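Local coordinates for protein response regulator receiver modulated diguanylate cyclase with PAS/PAC sensor (Desulfovibrio desulfuricans subsp. desulfuricans, PDB 3CG0) that probably receives a phosphorylation signal through this CheY-like receiver domain and so controls the cyclic di-GMP-making diguanylate cyclase of the full-length protein, at residues 66-69 with 70-74; 96-99 with 100-103; 112-115 with 116-119; 40-43 with 44-47; 75-78 with 79-83. One frame throughout, in Å; residues are numbered along the deposited sequence.

How the interactions relate
The five contacts lie at helix ends around the parallel sheet of a receiver domain. Interactions 1 and 4, whose centres are 8 Å apart, open helices 70-80 and 43-53; Leu68 and Thr73 pack against Gly43 and Glu44. Interaction 5 closes the helix that interaction 1 begins, its Leu77 leaning on Val47 of interaction 4. Interaction 2, its centre about 12 Å from that of interaction 1, is tied to it by a salt bridge, Arg99 NH2 to Asp69 OD1 at 2.9 Å. Interaction 3 stands apart, its centre 22 to 23 Å from the others, yet like interaction 2 meets the second subunit. The predicted phosphorylation site, Asp61, ends strand 57-61, just before the loop holding residues 66-69.

Interaction 1. Residues 66-69 with 70-74; sequences GALD and GVETA
Asp69 and Glu72 clasp each other across the start of helix 70-80, each side chain bonding to the other's backbone N-H. The CG of Asp69 stands between its own backbone N and carbonyl carbon (chi1 58°), which carries the short carboxylate over the first turn; OD2 takes the N-H of Glu72 at 2.9 Å, on the syn side but 32° out of the carboxylate plane. In return, OE2 of Glu72 receives the N-H of Asp69 in a straight but weak bond of 3.3 Å. The exchange leaves Asp69 OD1 and Glu72 OE2 only 3.2 Å apart, a closeness that the salt bridge from Arg99 to OD1 probably eases. Asp69 O is gripped twice by Thr73, whose N (3.0 Å) and OG1 (2.7 Å) arrive from opposite faces of the carbonyl plane; a threonine suits this buried place because its hydroxyl can bond back to the helix start. Leu68 packs alongside, with CB 3.4 Å from Thr73 OG1 and CD2 4.0 Å from Glu72 CB, and also touches Glu44 of helix 43-53. The reciprocal bonds define a capping box, with Asp69 as N-cap.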
loop_
_atom_site.group_PDB
_atom_site.type_symbol
_atom_site.label_atom_id
_atom_site.label_comp_id
_atom_site.label_asym_id
_atom_site.label_seq_id
_atom_site.Cartn_x
_atom_site.Cartn_y
_atom_site.Cartn_z
ATOM N N GLY C 66 27.128 -26.693 -24.077
ATOM C CA GLY C 66 28.490 -26.691 -23.558
ATOM C C GLY C 66 28.561 -27.121 -22.108
ATOM O O GLY C 66 27.936 -28.109 -21.714
ATOM N N ALA C 67 29.322 -26.362 -21.320
ATOM C CA ALA C 67 29.600 -26.671 -19.920
ATOM C C ALA C 67 28.343 -26.703 -19.043
ATOM O O ALA C 67 28.086 -27.695 -18.351
ATOM C CB ALA C 67 30.621 -25.688 -19.364
ATOM N N LEU C 68 27.585 -25.607 -19.071
ATOM C CA LEU C 68 26.255 -25.531 -18.468
ATOM C C LEU C 68 25.316 -25.147 -19.587
ATOM O O LEU C 68 25.676 -24.329 -20.428
ATOM C CB LEU C 68 26.191 -24.442 -17.395
ATOM C CG LEU C 68 26.874 -24.588 -16.040
ATOM C CD1 LEU C 68 26.761 -23.289 -15.290
ATOM C CD2 LEU C 68 26.265 -25.711 -15.218
ATOM N N ASP C 69 24.122 -25.727 -19.616
ATOM C CA ASP C 69 23.131 -25.295 -20.599
ATOM C C ASP C 69 22.423 -24.023 -20.118
ATOM O O ASP C 69 22.738 -23.509 -19.041
ATOM C CB ASP C 69 22.156 -26.422 -20.995
ATOM C CG ASP C 69 21.393 -27.008 -19.813
ATOM O OD1 ASP C 69 21.507 -28.234 -19.598
ATOM O OD2 ASP C 69 20.665 -26.265 -19.113
ATOM N N GLY C 70 21.483 -23.520 -20.915
ATOM C CA GLY C 70 20.774 -22.280 -20.602
ATOM C C GLY C 70 19.956 -22.395 -19.337
ATOM O O GLY C 70 19.909 -21.476 -18.525
ATOM N N VAL C 71 19.347 -23.560 -19.158
ATOM C CA VAL C 71 18.471 -23.802 -18.025
ATOM C C VAL C 71 19.254 -23.868 -16.711
ATOM O O VAL C 71 18.851 -23.256 -15.719
ATOM C CB VAL C 71 17.550 -25.027 -18.286
ATOM C CG1 VAL C 71 16.740 -25.373 -17.070
ATOM C CG2 VAL C 71 16.599 -24.715 -19.436
ATOM N N GLU C 72 20.388 -24.566 -16.730
ATOM C CA GLU C 72 21.253 -24.708 -15.563
ATOM C C GLU C 72 21.977 -23.421 -15.210
ATOM O O GLU C 72 22.250 -23.157 -14.045
ATOM C CB GLU C 72 22.316 -25.773 -15.812
ATOM C CG GLU C 72 21.803 -27.194 -15.944
ATOM C CD GLU C 72 22.933 -28.172 -16.204
ATOM O OE1 GLU C 72 23.149 -29.062 -15.354
ATOM O OE2 GLU C 72 23.621 -28.038 -17.247
ATOM N N THR C 73 22.342 -22.653 -16.232
ATOM C CA THR C 73 22.928 -21.336 -16.035
ATOM C C THR C 73 21.890 -20.432 -15.359
ATOM O O THR C 73 22.176 -19.826 -14.344
ATOM C CB THR C 73 23.410 -20.739 -17.371
ATOM O OG1 THR C 73 24.352 -21.638 -17.975
ATOM C CG2 THR C 73 24.064 -19.410 -17.153
ATOM N N ALA C 74 20.677 -20.392 -15.899
ATOM C CA ALA C 74 19.594 -19.613 -15.272
ATOM C C ALA C 74 19.222 -20.109 -13.863
ATOM O O ALA C 74 19.070 -19.305 -12.956
ATOM C CB ALA C 74 18.398 -19.612 -16.155
#

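Interaction 2. Residues 96-99 with 100-103; sequences TFQR and AKRV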
loop_
_atom_site.group_PDB
_atom_site.type_symbol
_atom_site.label_atom_id
_atom_site.label_comp_id
_atom_site.label_asym_id
_atom_site.label_seq_id
_atom_site.Cartn_x
_atom_site.Cartn_y
_atom_site.Cartn_z
ATOM N N THR C 96 12.807 -28.907 -23.032
ATOM C CA THR C 96 13.639 -27.867 -22.402
ATOM C C THR C 96 12.801 -26.820 -21.682
ATOM O O THR C 96 13.216 -26.311 -20.642
ATOM C CB THR C 96 14.619 -27.166 -23.380
ATOM O OG1 THR C 96 13.887 -26.465 -24.390
ATOM C CG2 THR C 96 15.575 -28.167 -24.018
ATOM N N PHE C 97 11.622 -26.521 -22.231
ATOM C CA PHE C 97 10.639 -25.659 -21.565
ATOM C C PHE C 97 10.054 -26.275 -20.293
ATOM O O PHE C 97 9.527 -25.551 -19.447
ATOM C CB PHE C 97 9.505 -25.279 -22.518
ATOM C CG PHE C 97 9.910 -24.303 -23.586
ATOM C CD1 PHE C 97 10.304 -23.006 -23.254
ATOM C CD2 PHE C 97 9.887 -24.671 -24.924
ATOM C CE1 PHE C 97 10.681 -22.100 -24.240
ATOM C CE2 PHE C 97 10.261 -23.769 -25.920
ATOM C CZ PHE C 97 10.662 -22.484 -25.576
ATOM N N GLN C 98 10.138 -27.602 -20.170
ATOM C CA GLN C 98 9.757 -28.299 -18.938
ATOM C C GLN C 98 10.784 -28.019 -17.853
ATOM O O GLN C 98 10.414 -27.726 -16.716
ATOM C CB GLN C 98 9.652 -29.819 -19.141
ATOM C CG GLN C 98 8.763 -30.283 -20.278
ATOM C CD GLN C 98 7.381 -30.682 -19.831
ATOM O OE1 GLN C 98 6.587 -29.849 -19.385
ATOM N NE2 GLN C 98 7.075 -31.964 -19.966
ATOM N N ARG C 99 12.070 -28.116 -18.202
ATOM C CA ARG C 99 13.144 -27.861 -17.239
ATOM C C ARG C 99 13.273 -26.376 -16.934
ATOM O O ARG C 99 13.678 -25.998 -15.837
ATOM C CB ARG C 99 14.502 -28.386 -17.717
ATOM C CG ARG C 99 14.471 -29.575 -18.642
ATOM C CD ARG C 99 15.703 -30.466 -18.502
ATOM N NE ARG C 99 16.908 -29.779 -18.031
ATOM C CZ ARG C 99 17.853 -29.268 -18.819
ATOM N NH1 ARG C 99 17.744 -29.324 -20.141
ATOM N NH2 ARG C 99 18.911 -28.681 -18.275
ATOM N N ALA C 100 12.929 -25.539 -17.911
ATOM C CA ALA C 100 12.970 -24.089 -17.740
ATOM C C ALA C 100 11.889 -23.618 -16.771
ATOM O O ALA C 100 12.108 -22.684 -16.016
ATOM C CB ALA C 100 12.833 -23.397 -19.068
ATOM N N LYS C 101 10.736 -24.290 -16.786
ATOM C CA LYS C 101 9.663 -24.052 -15.814
ATOM C C LYS C 101 10.173 -24.068 -14.364
ATOM O O LYS C 101 9.809 -23.205 -13.570
ATOM C CB LYS C 101 8.547 -25.089 -15.992
ATOM C CG LYS C 101 7.246 -24.746 -15.264
ATOM C CD LYS C 101 6.433 -25.987 -14.879
ATOM C CE LYS C 101 5.459 -26.431 -15.973
ATOM N NZ LYS C 101 6.096 -27.326 -16.983
ATOM N N ARG C 102 11.039 -25.031 -14.047
ATOM C CA ARG C 102 11.543 -25.239 -12.682
ATOM C C ARG C 102 12.457 -24.152 -12.116
ATOM O O ARG C 102 12.598 -24.049 -10.893
ATOM C CB ARG C 102 12.240 -26.599 -12.555
ATOM C CG ARG C 102 11.290 -27.774 -12.391
ATOM C CD ARG C 102 11.213 -28.642 -13.634
ATOM N NE ARG C 102 12.385 -29.507 -13.774
ATOM C CZ ARG C 102 12.464 -30.551 -14.600
ATOM N NH1 ARG C 102 11.437 -30.882 -15.378
ATOM N NH2 ARG C 102 13.579 -31.271 -14.650
ATOM N N VAL C 103 13.079 -23.344 -12.977
ATOM C CA VAL C 103 13.874 -22.204 -12.492
ATOM C C VAL C 103 12.942 -21.010 -12.226
ATOM O O VAL C 103 13.349 -20.005 -11.638
ATOM C CB VAL C 103 15.075 -21.824 -13.442
ATOM C CG1 VAL C 103 15.607 -23.043 -14.181
ATOM C CG2 VAL C 103 14.713 -20.734 -14.432
#
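Thr96 O and Phe97 O accept the N-H groups of Ala100 and Lys101, at 2.9 and 3.2 Å respectively, each bond spanning four residues of helix 94-101, and Arg102 N makes a weak bond to Arg99 O (3.3 Å), three residues back. Gln98 and Lys101, one turn apart, run side by side on the face turned to the second subunit and point the same way. Their ends come near, OE1 of Gln98 lying 3.5 Å from NZ of Lys101, but the ammonium gives its hydrogen bond to Glu132 O of the second subunit. A long, flexible lysine suits this place, since bends at chi3 and chi4 bring its end round to the neighbour.

Arg102 folds back instead of reaching out. Bent at chi2 (108°) and chi3 (77°), it sets CD 3.3 Å from Gln98 O and lays one face of its guanidinium over the CA of Arg99, which sits 3.7 Å above the plane and over its centre. The other arginine, Arg99, makes a salt bridge to Asp69; its NE lies 5.0 Å from Arg102 NH2, the charged atoms not in contact. Ala100, small and buried, fits against Ile62 and Phe87.

The helix is the crossover of a beta-alpha-beta unit between strands 85-89 and 107-110. Phe97 meets Tyr108 edge-to-face, Val103 rests on Phe87 of strand 85-89, and Arg99 and Val103 reach Val71 of helix 70-80.

Interaction 3. Residues 112-115 with 116-119; sequences PVAA and DTLH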
loop_
_atom_site.group_PDB
_atom_site.type_symbol
_atom_site.label_atom_id
_atom_site.label_comp_id
_atom_site.label_asym_id
_atom_site.label_seq_id
_atom_site.Cartn_x
_atom_site.Cartn_y
_atom_site.Cartn_z
ATOM N N PRO C 112 13.866 -12.654 -33.312
ATOM C CA PRO C 112 14.312 -11.297 -32.950
ATOM C C PRO C 112 13.384 -10.610 -31.952
ATOM O O PRO C 112 12.167 -10.544 -32.161
ATOM C CB PRO C 112 14.306 -10.544 -34.291
ATOM C CG PRO C 112 14.197 -11.606 -35.346
ATOM C CD PRO C 112 13.408 -12.702 -34.711
ATOM N N VAL C 113 13.984 -10.128 -30.866
ATOM C CA VAL C 113 13.263 -9.536 -29.753
ATOM C C VAL C 113 12.864 -8.112 -30.117
ATOM O O VAL C 113 13.708 -7.321 -30.543
ATOM C CB VAL C 113 14.140 -9.542 -28.462
ATOM C CG1 VAL C 113 13.411 -8.901 -27.287
ATOM C CG2 VAL C 113 14.585 -10.967 -28.111
ATOM N N ALA C 114 11.577 -7.798 -29.971
ATOM C CA ALA C 114 11.111 -6.420 -30.071
ATOM C C ALA C 114 11.572 -5.642 -28.844
ATOM O O ALA C 114 11.458 -6.126 -27.715
ATOM C CB ALA C 114 9.593 -6.376 -30.202
ATOM N N ALA C 115 12.100 -4.445 -29.070
ATOM C CA ALA C 115 12.625 -3.608 -27.991
ATOM C C ALA C 115 11.580 -3.210 -26.946
ATOM O O ALA C 115 11.885 -3.171 -25.758
ATOM C CB ALA C 115 13.295 -2.367 -28.556
ATOM N N ASP C 116 10.361 -2.911 -27.390
ATOM C CA ASP C 116 9.316 -2.439 -26.484
ATOM C C ASP C 116 8.825 -3.540 -25.538
ATOM O O ASP C 116 8.494 -3.264 -24.388
ATOM C CB ASP C 116 8.163 -1.760 -27.251
ATOM C CG ASP C 116 7.097 -2.736 -27.716
ATOM O OD1 ASP C 116 5.973 -2.705 -27.162
ATOM O OD2 ASP C 116 7.381 -3.538 -28.630
ATOM N N THR C 117 8.821 -4.783 -26.023
ATOM C CA THR C 117 8.523 -5.949 -25.193
ATOM C C THR C 117 9.671 -6.197 -24.220
ATOM O O THR C 117 9.451 -6.483 -23.046
ATOM C CB THR C 117 8.311 -7.220 -26.037
ATOM O OG1 THR C 117 7.634 -6.882 -27.252
ATOM C CG2 THR C 117 7.487 -8.244 -25.263
ATOM N N LEU C 118 10.891 -6.077 -24.728
ATOM C CA LEU C 118 12.107 -6.201 -23.940
ATOM C C LEU C 118 12.102 -5.227 -22.762
ATOM O O LEU C 118 12.379 -5.617 -21.630
ATOM C CB LEU C 118 13.318 -5.942 -24.844
ATOM C CG LEU C 118 14.721 -5.986 -24.261
ATOM C CD1 LEU C 118 14.932 -7.336 -23.631
ATOM C CD2 LEU C 118 15.747 -5.702 -25.356
ATOM N N HIS C 119 11.752 -3.973 -23.035
ATOM C CA HIS C 119 11.739 -2.935 -22.015
ATOM C C HIS C 119 10.709 -3.172 -20.908
ATOM O O HIS C 119 11.019 -3.011 -19.728
ATOM C CB HIS C 119 11.505 -1.570 -22.651
ATOM C CG HIS C 119 11.297 -0.479 -21.651
ATOM N ND1 HIS C 119 12.286 -0.072 -20.781
ATOM C CD2 HIS C 119 10.208 0.271 -21.362
ATOM C CE1 HIS C 119 11.820 0.890 -20.005
ATOM N NE2 HIS C 119 10.561 1.117 -20.337
#
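Val113 and Leu118 meet where the loop after strand 107-110 turns into helix 115-132, the last helix of this CheY-like alternating beta-alpha fold. In this loop the peptide bond before Pro112 is cis, as in many receiver domains. Ala114 is the N-cap; its methyl cannot cap an amide, and it takes part through its backbone O.

Asp116 is the second residue of the helix. Its carboxylate leans back beside the cap, OD2 lying 3.9 Å from Ala114 CB, but its strong partner is Arg120 of the second subunit, in a salt bridge that probably offsets the nearness of the equivalent Asp116 of that subunit. Thr117 follows, buried, with OG1 placed beside the backbone N (chi1 -37°) and 3.6 Å from Ala114 CB; its other surroundings include Leu109 of the preceding strand. Leu118 gives its N-H to Ala114 O at 3.0 Å, in the carbonyl plane, which closes the first turn. A leucine fits here because it faces inward, between Leu109 and the helix 19-32 residues Gln28 and Leu29. His119 continues the helix by bonding through its N to Ala115 O at 2.8 Å, while its side chain touches Leu32.

The apolar contact between loop and helix comes from one branch of the valine: Val113 CG1 lies anti to the backbone N (chi1 179°), which carries it to 3.8 Å from Leu118 CB, the two side chains crossing at about a right angle.

Interaction 4. Residues 40-43 with 44-47; sequences FDNG and EEAV
Phe40 and Ala46 make the tight half of the turn from strand 35-40 into helix 43-53. The CA of Ala46 stands over the middle of the phenyl ring, 3.8 Å from its centroid and 11° off the normal, a CH-pi contact, and its CB lies 3.7 Å from Phe40 CD2. A small residue lets the helix backbone settle directly on the ring, which also packs on Leu13 of the neighbouring strand. Gly43 O accepts Val47 N at 3.2 Å; a glycine suits this buried position, where its CA packs on Thr73 OG1.

The looser, hydrated side lies at the ring's edge, where Glu45 and Asn42 border a water. Glu45 OE1 lies in the ring plane, 3.5 Å from Phe40 CD1, with carboxylate and ring planes nearly perpendicular. The water accepts from Asp41 N at 3.0 Å and from Asn42 ND2 at 3.1 Å, and donates to Glu45 OE1 at 3.2 Å, so it bridges Asp41 and Asn42 of the loop to Glu45 of the helix. The other carboxylate oxygen, OE2, is held by a salt bridge to Arg48. A carboxylate offered a water hydrogen, an arginine and the slightly positive C-H edge of an aromatic ring is probably ionised.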
loop_
_atom_site.group_PDB
_atom_site.type_symbol
_atom_site.label_atom_id
_atom_site.label_comp_id
_atom_site.label_asym_id
_atom_site.label_seq_id
_atom_site.Cartn_x
_atom_site.Cartn_y
_atom_site.Cartn_z
ATOM N N PHE C 40 28.214 -12.998 -21.933
ATOM C CA PHE C 40 28.895 -14.276 -21.775
ATOM C C PHE C 40 28.363 -15.276 -22.785
ATOM O O PHE C 40 27.190 -15.224 -23.150
ATOM C CB PHE C 40 28.697 -14.789 -20.348
ATOM C CG PHE C 40 29.179 -13.837 -19.290
ATOM C CD1 PHE C 40 30.521 -13.794 -18.942
ATOM C CD2 PHE C 40 28.298 -12.976 -18.652
ATOM C CE1 PHE C 40 30.988 -12.916 -17.977
ATOM C CE2 PHE C 40 28.760 -12.091 -17.675
ATOM C CZ PHE C 40 30.104 -12.060 -17.343
ATOM N N ASP C 41 29.229 -16.177 -23.246
ATOM C CA ASP C 41 28.831 -17.181 -24.240
ATOM C C ASP C 41 28.772 -18.591 -23.664
ATOM O O ASP C 41 28.104 -19.463 -24.208
ATOM C CB ASP C 41 29.710 -17.118 -25.503
ATOM C CG ASP C 41 31.181 -17.472 -25.242
ATOM O OD1 ASP C 41 31.898 -17.703 -26.237
ATOM O OD2 ASP C 41 31.632 -17.510 -24.074
ATOM N N ASN C 42 29.497 -18.806 -22.577
ATOM C CA ASN C 42 29.361 -20.018 -21.792
ATOM C C ASN C 42 28.824 -19.667 -20.407
ATOM O O ASN C 42 29.189 -18.637 -19.828
ATOM C CB ASN C 42 30.685 -20.806 -21.728
ATOM C CG ASN C 42 31.567 -20.400 -20.566
ATOM O OD1 ASN C 42 31.844 -21.204 -19.678
ATOM N ND2 ASN C 42 32.002 -19.144 -20.558
ATOM N N GLY C 43 27.948 -20.523 -19.892
ATOM C CA GLY C 43 27.254 -20.258 -18.641
ATOM C C GLY C 43 28.067 -20.263 -17.359
ATOM O O GLY C 43 27.761 -19.500 -16.435
ATOM N N GLU C 44 29.094 -21.115 -17.300
ATOM C CA GLU C 44 29.935 -21.257 -16.102
ATOM C C GLU C 44 30.617 -19.962 -15.658
ATOM O O GLU C 44 30.637 -19.648 -14.462
ATOM C CB GLU C 44 30.979 -22.363 -16.288
ATOM C CG GLU C 44 30.571 -23.698 -15.685
ATOM C CD GLU C 44 31.602 -24.810 -15.896
ATOM O OE1 GLU C 44 32.473 -24.685 -16.787
ATOM O OE2 GLU C 44 31.531 -25.819 -15.161
ATOM N N GLU C 45 31.150 -19.209 -16.616
ATOM C CA GLU C 45 31.858 -17.980 -16.287
ATOM C C GLU C 45 30.926 -16.797 -15.996
ATOM O O GLU C 45 31.325 -15.875 -15.285
ATOM C CB GLU C 45 32.952 -17.656 -17.319
ATOM C CG GLU C 45 32.653 -16.565 -18.327
ATOM C CD GLU C 45 33.912 -15.838 -18.791
ATOM O OE1 GLU C 45 33.791 -14.886 -19.594
ATOM O OE2 GLU C 45 35.024 -16.209 -18.348
ATOM N N ALA C 46 29.693 -16.852 -16.514
ATOM C CA ALA C 46 28.628 -15.890 -16.158
ATOM C C ALA C 46 28.252 -15.969 -14.685
ATOM O O ALA C 46 28.060 -14.943 -14.036
ATOM C CB ALA C 46 27.396 -16.120 -17.004
ATOM N N VAL C 47 28.146 -17.200 -14.180
ATOM C CA VAL C 47 27.868 -17.481 -12.765
ATOM C C VAL C 47 29.032 -17.028 -11.866
ATOM O O VAL C 47 28.809 -16.500 -10.773
ATOM C CB VAL C 47 27.529 -18.994 -12.551
ATOM C CG1 VAL C 47 27.239 -19.311 -11.077
ATOM C CG2 VAL C 47 26.340 -19.411 -13.414
HETATM O O HOH W 1 31.722 -16.287 -21.602
#

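Interaction 5. Residues 75-78 with 79-83; sequences ARLA and AGCNL
The peptide carbonyl of Leu77 is approached from both faces: Cys81 N comes at 3.2 Å from well above its plane, 46° out of it, and Leu83 N at 3.3 Å from the opposite face, tilted by 32°. One oxygen thus closes the last helical turn and also catches the chain after it has turned away. The turn is made at Asn82, whose phi is positive (50°), a conformation that asparagine adopts more readily than most residues. The CA-H of Asn82 points to Ala78 O, with Asn82 CA 3.4 Å from that oxygen. In turn Ala78 CA lies 3.3 Å from Leu83 O, and these two weak CA-H contacts lay the departing backbone against the helix end. This is the C-terminal end of the helix in a beta-alpha-beta crossover of the receiver fold, from strand 57-61 to strand 85-89. Gly80 bonds through its N to Arg76 O at 2.8 Å, and having no side chain it does not crowd that oxygen. On the buried side Leu77 CB touches Leu83 CD2 at 4.0 Å, both leucines reaching Ala58 of the sheet. Leu77 CD2 lies a looser 4.4 Å from Cys81 SG, and both residues pack against Ala50 of helix 43-53.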
loop_
_atom_site.group_PDB
_atom_site.type_symbol
_atom_site.label_atom_id
_atom_site.label_comp_id
_atom_site.label_asym_id
_atom_site.label_seq_id
_atom_site.Cartn_x
_atom_site.Cartn_y
_atom_site.Cartn_z
ATOM N N ALA C 75 19.102 -21.428 -13.677
ATOM C CA ALA C 75 18.875 -22.020 -12.341
ATOM C C ALA C 75 19.867 -21.521 -11.310
ATOM O O ALA C 75 19.479 -21.168 -10.196
ATOM C CB ALA C 75 18.904 -23.548 -12.397
ATOM N N ARG C 76 21.140 -21.444 -11.687
ATOM C CA ARG C 76 22.157 -20.966 -10.764
ATOM C C ARG C 76 22.142 -19.465 -10.529
ATOM O O ARG C 76 22.308 -19.017 -9.394
ATOM C CB ARG C 76 23.544 -21.455 -11.172
ATOM C CG ARG C 76 23.873 -22.801 -10.549
ATOM C CD ARG C 76 24.944 -23.536 -11.324
ATOM N NE ARG C 76 25.137 -24.902 -10.834
ATOM C CZ ARG C 76 24.455 -25.970 -11.252
ATOM N NH1 ARG C 76 23.507 -25.859 -12.180
ATOM N NH2 ARG C 76 24.725 -27.163 -10.733
ATOM N N LEU C 77 21.940 -18.691 -11.587
ATOM C CA LEU C 77 21.805 -17.237 -11.457
ATOM C C LEU C 77 20.581 -16.855 -10.615
ATOM O O LEU C 77 20.661 -15.955 -9.775
ATOM C CB LEU C 77 21.745 -16.574 -12.844
ATOM C CG LEU C 77 22.962 -16.714 -13.774
ATOM C CD1 LEU C 77 22.635 -16.234 -15.170
ATOM C CD2 LEU C 77 24.184 -16.000 -13.232
ATOM N N ALA C 78 19.463 -17.548 -10.836
ATOM C CA ALA C 78 18.200 -17.286 -10.118
ATOM C C ALA C 78 18.219 -17.640 -8.641
ATOM O O ALA C 78 17.541 -16.995 -7.840
ATOM C CB ALA C 78 17.043 -17.994 -10.787
ATOM N N ALA C 79 18.982 -18.671 -8.290
ATOM C CA ALA C 79 19.010 -19.178 -6.924
ATOM C C ALA C 79 20.179 -18.629 -6.127
ATOM O O ALA C 79 20.020 -18.280 -4.962
ATOM C CB ALA C 79 19.039 -20.688 -6.929
ATOM N N GLY C 80 21.343 -18.540 -6.763
ATOM C CA GLY C 80 22.575 -18.147 -6.082
ATOM C C GLY C 80 22.861 -16.660 -6.059
ATOM O O GLY C 80 23.592 -16.184 -5.187
ATOM N N CYS C 81 22.300 -15.923 -7.017
ATOM C CA CYS C 81 22.520 -14.473 -7.117
ATOM C C CYS C 81 21.213 -13.721 -6.972
ATOM O O CYS C 81 21.192 -12.488 -7.039
ATOM C CB CYS C 81 23.158 -14.101 -8.458
ATOM S SG CYS C 81 24.558 -15.105 -8.970
ATOM N N ASN C 82 20.136 -14.484 -6.785
ATOM C CA ASN C 82 18.754 -13.986 -6.701
ATOM C C ASN C 82 18.324 -13.046 -7.844
ATOM O O ASN C 82 17.586 -12.075 -7.641
ATOM C CB ASN C 82 18.451 -13.376 -5.323
ATOM C CG ASN C 82 16.995 -13.550 -4.928
ATOM O OD1 ASN C 82 16.191 -12.621 -5.042
ATOM N ND2 ASN C 82 16.639 -14.761 -4.501
ATOM N N LEU C 83 18.816 -13.357 -9.041
ATOM C CA LEU C 83 18.495 -12.627 -10.248
ATOM C C LEU C 83 17.179 -13.128 -10.794
ATOM O O LEU C 83 16.935 -14.339 -10.829
ATOM C CB LEU C 83 19.576 -12.856 -11.316
ATOM C CG LEU C 83 20.724 -11.876 -11.567
ATOM C CD1 LEU C 83 21.186 -11.165 -10.306
ATOM C CD2 LEU C 83 21.889 -12.604 -12.234
#